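Local coordinates for hypothetical protein (Legionella pneumophila subsp. pneumophila, PDB 4G2A) that is of unknown function but is a putative nutrient-binding protein that joins a largely beta-stranded region to a helical YARHG domain, at residues V97-I111 and Y120-P132. Numbering follows the deposited sequence.
Sequences VTVNDKQVSAQRGNI and YYEDAYFWKTTFP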
# COMPACT_ATOMS: atom_id res chain seq x y z
N VAL A 97 18.95 -8.59 2.07
CA VAL A 97 18.71 -9.50 3.18
C VAL A 97 20.00 -9.66 4.00
O VAL A 97 21.10 -9.77 3.43
CB VAL A 97 18.09 -10.88 2.76
CG1 VAL A 97 18.88 -11.55 1.63
CG2 VAL A 97 17.91 -11.82 3.95
N THR A 98 19.85 -9.58 5.34
CA THR A 98 20.91 -9.79 6.32
C THR A 98 20.52 -10.99 7.20
O THR A 98 19.36 -11.11 7.61
CB THR A 98 21.23 -8.54 7.16
OG1 THR A 98 20.20 -8.32 8.12
CG2 THR A 98 21.46 -7.29 6.33
N VAL A 99 21.48 -11.89 7.45
CA VAL A 99 21.32 -13.07 8.31
C VAL A 99 22.19 -12.79 9.52
O VAL A 99 23.40 -12.60 9.35
CB VAL A 99 21.69 -14.40 7.60
CG1 VAL A 99 21.60 -15.58 8.56
CG2 VAL A 99 20.82 -14.63 6.37
N ASN A 100 21.57 -12.70 10.72
CA ASN A 100 22.25 -12.38 11.99
C ASN A 100 23.08 -11.08 11.83
O ASN A 100 24.28 -11.01 12.17
CB ASN A 100 23.11 -13.56 12.49
CG ASN A 100 22.33 -14.64 13.20
OD1 ASN A 100 21.20 -14.45 13.64
ND2 ASN A 100 22.94 -15.79 13.37
N ASP A 101 22.42 -10.08 11.22
CA ASP A 101 22.88 -8.72 10.93
C ASP A 101 24.07 -8.64 9.91
O ASP A 101 24.60 -7.55 9.69
CB ASP A 101 23.15 -7.94 12.24
CG ASP A 101 21.86 -7.83 13.06
OD1 ASP A 101 20.86 -7.24 12.54
OD2 ASP A 101 21.81 -8.42 14.17
N LYS A 102 24.39 -9.76 9.22
CA LYS A 102 25.39 -9.84 8.14
C LYS A 102 24.68 -9.96 6.78
O LYS A 102 23.88 -10.89 6.58
CB LYS A 102 26.36 -11.01 8.35
CG LYS A 102 27.44 -11.11 7.27
CD LYS A 102 28.34 -12.30 7.54
CE LYS A 102 29.20 -12.67 6.36
NZ LYS A 102 29.88 -13.98 6.58
N GLN A 103 24.99 -9.03 5.84
CA GLN A 103 24.40 -9.00 4.50
C GLN A 103 24.83 -10.25 3.70
O GLN A 103 26.01 -10.60 3.66
CB GLN A 103 24.73 -7.70 3.75
CG GLN A 103 23.80 -7.52 2.53
CD GLN A 103 24.11 -6.34 1.64
OE1 GLN A 103 24.06 -5.18 2.06
NE2 GLN A 103 24.31 -6.61 0.36
N VAL A 104 23.84 -10.93 3.09
CA VAL A 104 24.11 -12.15 2.34
C VAL A 104 23.68 -12.02 0.89
O VAL A 104 22.76 -11.25 0.58
CB VAL A 104 23.44 -13.41 2.99
CG1 VAL A 104 23.96 -13.67 4.40
CG2 VAL A 104 21.92 -13.34 2.97
N SER A 105 24.34 -12.80 0.00
CA SER A 105 23.97 -12.91 -1.41
C SER A 105 22.61 -13.60 -1.50
O SER A 105 22.40 -14.63 -0.85
CB SER A 105 25.00 -13.71 -2.20
OG SER A 105 26.28 -13.09 -2.19
N ALA A 106 21.70 -13.03 -2.25
CA ALA A 106 20.37 -13.61 -2.48
C ALA A 106 20.31 -13.98 -3.93
O ALA A 106 20.53 -13.11 -4.79
CB ALA A 106 19.29 -12.61 -2.11
N GLN A 107 20.05 -15.27 -4.23
CA GLN A 107 20.01 -15.77 -5.61
C GLN A 107 18.56 -15.91 -6.10
O GLN A 107 17.74 -16.55 -5.44
CB GLN A 107 20.76 -17.11 -5.70
CG GLN A 107 21.37 -17.38 -7.07
CD GLN A 107 21.41 -18.85 -7.44
OE1 GLN A 107 21.90 -19.71 -6.69
NE2 GLN A 107 20.93 -19.17 -8.63
N ARG A 108 18.24 -15.30 -7.26
CA ARG A 108 16.90 -15.39 -7.85
C ARG A 108 16.71 -16.77 -8.45
O ARG A 108 17.64 -17.33 -9.06
CB ARG A 108 16.64 -14.29 -8.90
CG ARG A 108 15.27 -14.45 -9.58
CD ARG A 108 14.84 -13.29 -10.42
NE ARG A 108 13.59 -13.61 -11.11
CZ ARG A 108 12.85 -12.72 -11.77
NH1 ARG A 108 13.22 -11.45 -11.84
NH2 ARG A 108 11.73 -13.11 -12.37
N GLY A 109 15.52 -17.32 -8.24
CA GLY A 109 15.16 -18.63 -8.74
C GLY A 109 13.67 -18.83 -8.74
O GLY A 109 12.91 -17.91 -8.43
N ASN A 110 13.26 -20.04 -9.11
CA ASN A 110 11.85 -20.40 -9.17
C ASN A 110 11.44 -21.16 -7.94
O ASN A 110 12.23 -21.87 -7.34
CB ASN A 110 11.55 -21.21 -10.42
CG ASN A 110 11.54 -20.34 -11.63
OD1 ASN A 110 12.49 -20.32 -12.40
ND2 ASN A 110 10.54 -19.48 -11.74
N ILE A 111 10.16 -20.98 -7.56
CA ILE A 111 9.53 -21.62 -6.42
C ILE A 111 8.18 -22.14 -6.88
O ILE A 111 7.54 -21.55 -7.75
CB ILE A 111 9.47 -20.66 -5.19
CG1 ILE A 111 9.25 -21.45 -3.90
CG2 ILE A 111 8.43 -19.54 -5.34
CD1 ILE A 111 10.17 -21.03 -2.82
N TYR A 120 1.17 -17.67 -3.88
CA TYR A 120 0.72 -17.59 -5.27
C TYR A 120 1.83 -17.25 -6.26
O TYR A 120 1.57 -17.17 -7.46
CB TYR A 120 -0.40 -16.55 -5.38
CG TYR A 120 -1.70 -17.02 -4.77
CD1 TYR A 120 -2.60 -17.80 -5.49
CD2 TYR A 120 -2.02 -16.71 -3.45
CE1 TYR A 120 -3.77 -18.27 -4.91
CE2 TYR A 120 -3.20 -17.15 -2.87
CZ TYR A 120 -4.08 -17.93 -3.61
OH TYR A 120 -5.24 -18.36 -3.03
N TYR A 121 3.05 -17.03 -5.78
CA TYR A 121 4.17 -16.62 -6.65
C TYR A 121 5.07 -17.77 -7.03
O TYR A 121 5.24 -18.71 -6.26
CB TYR A 121 4.98 -15.50 -5.98
CG TYR A 121 4.13 -14.31 -5.64
CD1 TYR A 121 3.23 -13.79 -6.57
CD2 TYR A 121 4.20 -13.72 -4.39
CE1 TYR A 121 2.42 -12.71 -6.25
CE2 TYR A 121 3.38 -12.64 -4.06
CZ TYR A 121 2.51 -12.13 -5.00
OH TYR A 121 1.72 -11.06 -4.72
N GLU A 122 5.67 -17.66 -8.23
CA GLU A 122 6.58 -18.67 -8.80
C GLU A 122 8.05 -18.24 -8.71
O GLU A 122 8.94 -19.07 -8.90
CB GLU A 122 6.22 -18.96 -10.27
CG GLU A 122 4.97 -19.81 -10.44
CD GLU A 122 3.63 -19.09 -10.54
OE1 GLU A 122 3.62 -17.84 -10.61
OE2 GLU A 122 2.59 -19.79 -10.59
N ASP A 123 8.30 -16.94 -8.43
CA ASP A 123 9.64 -16.38 -8.34
C ASP A 123 9.97 -15.97 -6.93
O ASP A 123 9.11 -15.48 -6.22
CB ASP A 123 9.77 -15.17 -9.28
CG ASP A 123 9.32 -15.45 -10.70
OD1 ASP A 123 10.13 -15.99 -11.49
OD2 ASP A 123 8.15 -15.16 -11.02
N ALA A 124 11.23 -16.19 -6.50
CA ALA A 124 11.70 -15.86 -5.15
C ALA A 124 13.20 -15.60 -5.14
O ALA A 124 13.89 -16.01 -6.07
CB ALA A 124 11.36 -16.99 -4.18
N TYR A 125 13.70 -14.90 -4.10
CA TYR A 125 15.12 -14.69 -3.79
C TYR A 125 15.46 -15.69 -2.70
O TYR A 125 14.71 -15.80 -1.74
CB TYR A 125 15.43 -13.26 -3.34
CG TYR A 125 15.19 -12.21 -4.41
CD1 TYR A 125 15.74 -12.34 -5.68
CD2 TYR A 125 14.44 -11.07 -4.14
CE1 TYR A 125 15.52 -11.37 -6.67
CE2 TYR A 125 14.21 -10.10 -5.12
CZ TYR A 125 14.76 -10.25 -6.38
OH TYR A 125 14.50 -9.32 -7.35
N PHE A 126 16.53 -16.46 -2.88
CA PHE A 126 16.92 -17.53 -1.95
C PHE A 126 18.23 -17.22 -1.22
O PHE A 126 19.13 -16.59 -1.78
CB PHE A 126 17.08 -18.87 -2.70
CG PHE A 126 15.82 -19.44 -3.31
CD1 PHE A 126 15.36 -19.00 -4.55
CD2 PHE A 126 15.12 -20.46 -2.67
CE1 PHE A 126 14.20 -19.52 -5.12
CE2 PHE A 126 13.96 -21.00 -3.25
CZ PHE A 126 13.51 -20.53 -4.47
N TRP A 127 18.34 -17.71 0.02
CA TRP A 127 19.54 -17.57 0.84
C TRP A 127 19.61 -18.74 1.85
O TRP A 127 18.58 -19.32 2.21
CB TRP A 127 19.59 -16.19 1.55
CG TRP A 127 18.50 -15.96 2.56
CD1 TRP A 127 18.57 -16.17 3.90
CD2 TRP A 127 17.20 -15.40 2.32
NE1 TRP A 127 17.38 -15.86 4.50
CE2 TRP A 127 16.53 -15.35 3.56
CE3 TRP A 127 16.53 -14.95 1.17
CZ2 TRP A 127 15.21 -14.89 3.68
CZ3 TRP A 127 15.22 -14.50 1.29
CH2 TRP A 127 14.58 -14.47 2.54
N LYS A 128 20.83 -19.08 2.30
CA LYS A 128 21.02 -20.15 3.29
C LYS A 128 21.02 -19.56 4.67
O LYS A 128 21.43 -18.41 4.86
CB LYS A 128 22.32 -20.94 3.04
CG LYS A 128 22.38 -21.69 1.71
CD LYS A 128 21.55 -22.99 1.67
CE LYS A 128 21.31 -23.47 0.26
NZ LYS A 128 22.58 -23.70 -0.50
N THR A 129 20.52 -20.34 5.64
CA THR A 129 20.49 -19.96 7.06
C THR A 129 20.88 -21.19 7.88
O THR A 129 20.24 -22.24 7.77
CB THR A 129 19.12 -19.38 7.49
OG1 THR A 129 18.16 -20.42 7.53
CG2 THR A 129 18.63 -18.27 6.59
N THR A 130 21.95 -21.07 8.67
CA THR A 130 22.41 -22.14 9.55
C THR A 130 22.00 -21.79 10.97
O THR A 130 22.24 -20.68 11.45
CB THR A 130 23.93 -22.42 9.40
OG1 THR A 130 24.21 -22.75 8.03
CG2 THR A 130 24.41 -23.57 10.27
N PHE A 131 21.35 -22.74 11.62
CA PHE A 131 20.94 -22.59 12.99
C PHE A 131 21.69 -23.57 13.88
O PHE A 131 21.42 -24.77 13.78
CB PHE A 131 19.43 -22.82 13.17
CG PHE A 131 18.44 -21.90 12.50
CD1 PHE A 131 18.23 -21.96 11.13
CD2 PHE A 131 17.60 -21.09 13.26
CE1 PHE A 131 17.27 -21.15 10.52
CE2 PHE A 131 16.63 -20.30 12.66
CZ PHE A 131 16.48 -20.32 11.29
N PRO A 132 22.56 -23.06 14.80
CA PRO A 132 23.17 -23.94 15.82
C PRO A 132 22.08 -24.63 16.70
O PRO A 132 20.91 -24.23 16.63
CB PRO A 132 24.00 -22.94 16.67
CG PRO A 132 24.21 -21.76 15.81
CD PRO A 132 22.95 -21.65 15.01
O HOH W 1 22.99 -16.99 0.66
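F126 and G109 meet diagonally across an antiparallel beta pair, a clear example of an aromatic ring turned edge-on to a strand position that has no side chain. Strand 107-110 runs against strand 123-131, whose other edge pairs with strand 60-68. With CG anti to its carbonyl carbon (chi1 -65°), the F126 ring extends along the neighbouring strand, and its edge faces Q107 O and G109, CE1 lying 3.7 Å from G109 C. Its far end meets the I111 side chain, CD1 of I111 being 3.8 Å from F126 CZ, and A65 touches both residues. On the other face of the sheet, R108 CB abuts the edge of the Y125 ring, which also meets the rings of F68 and F95. The extended R108 chain then carries NH2 to D123 OD1 in a weak salt bridge of 3.4 Å, guanidinium and carboxylate planes 77° apart; the same NH2 bonds to G88 O. Ahead of strand 107-110 in the chain lies a beta hairpin closed by a type I' turn, V99 to K102. From it V97 lays CG2 over one face of the W127 indole, a CH-pi contact 4.0 Å from the five-membered ring centroid, while V99 CG2 reaches W127 CD1. At the opposite end, E122 O is gripped from opposite faces of its carbonyl plane, by I111 N at 2.6 Å and N110 ND2 at 3.3 Å.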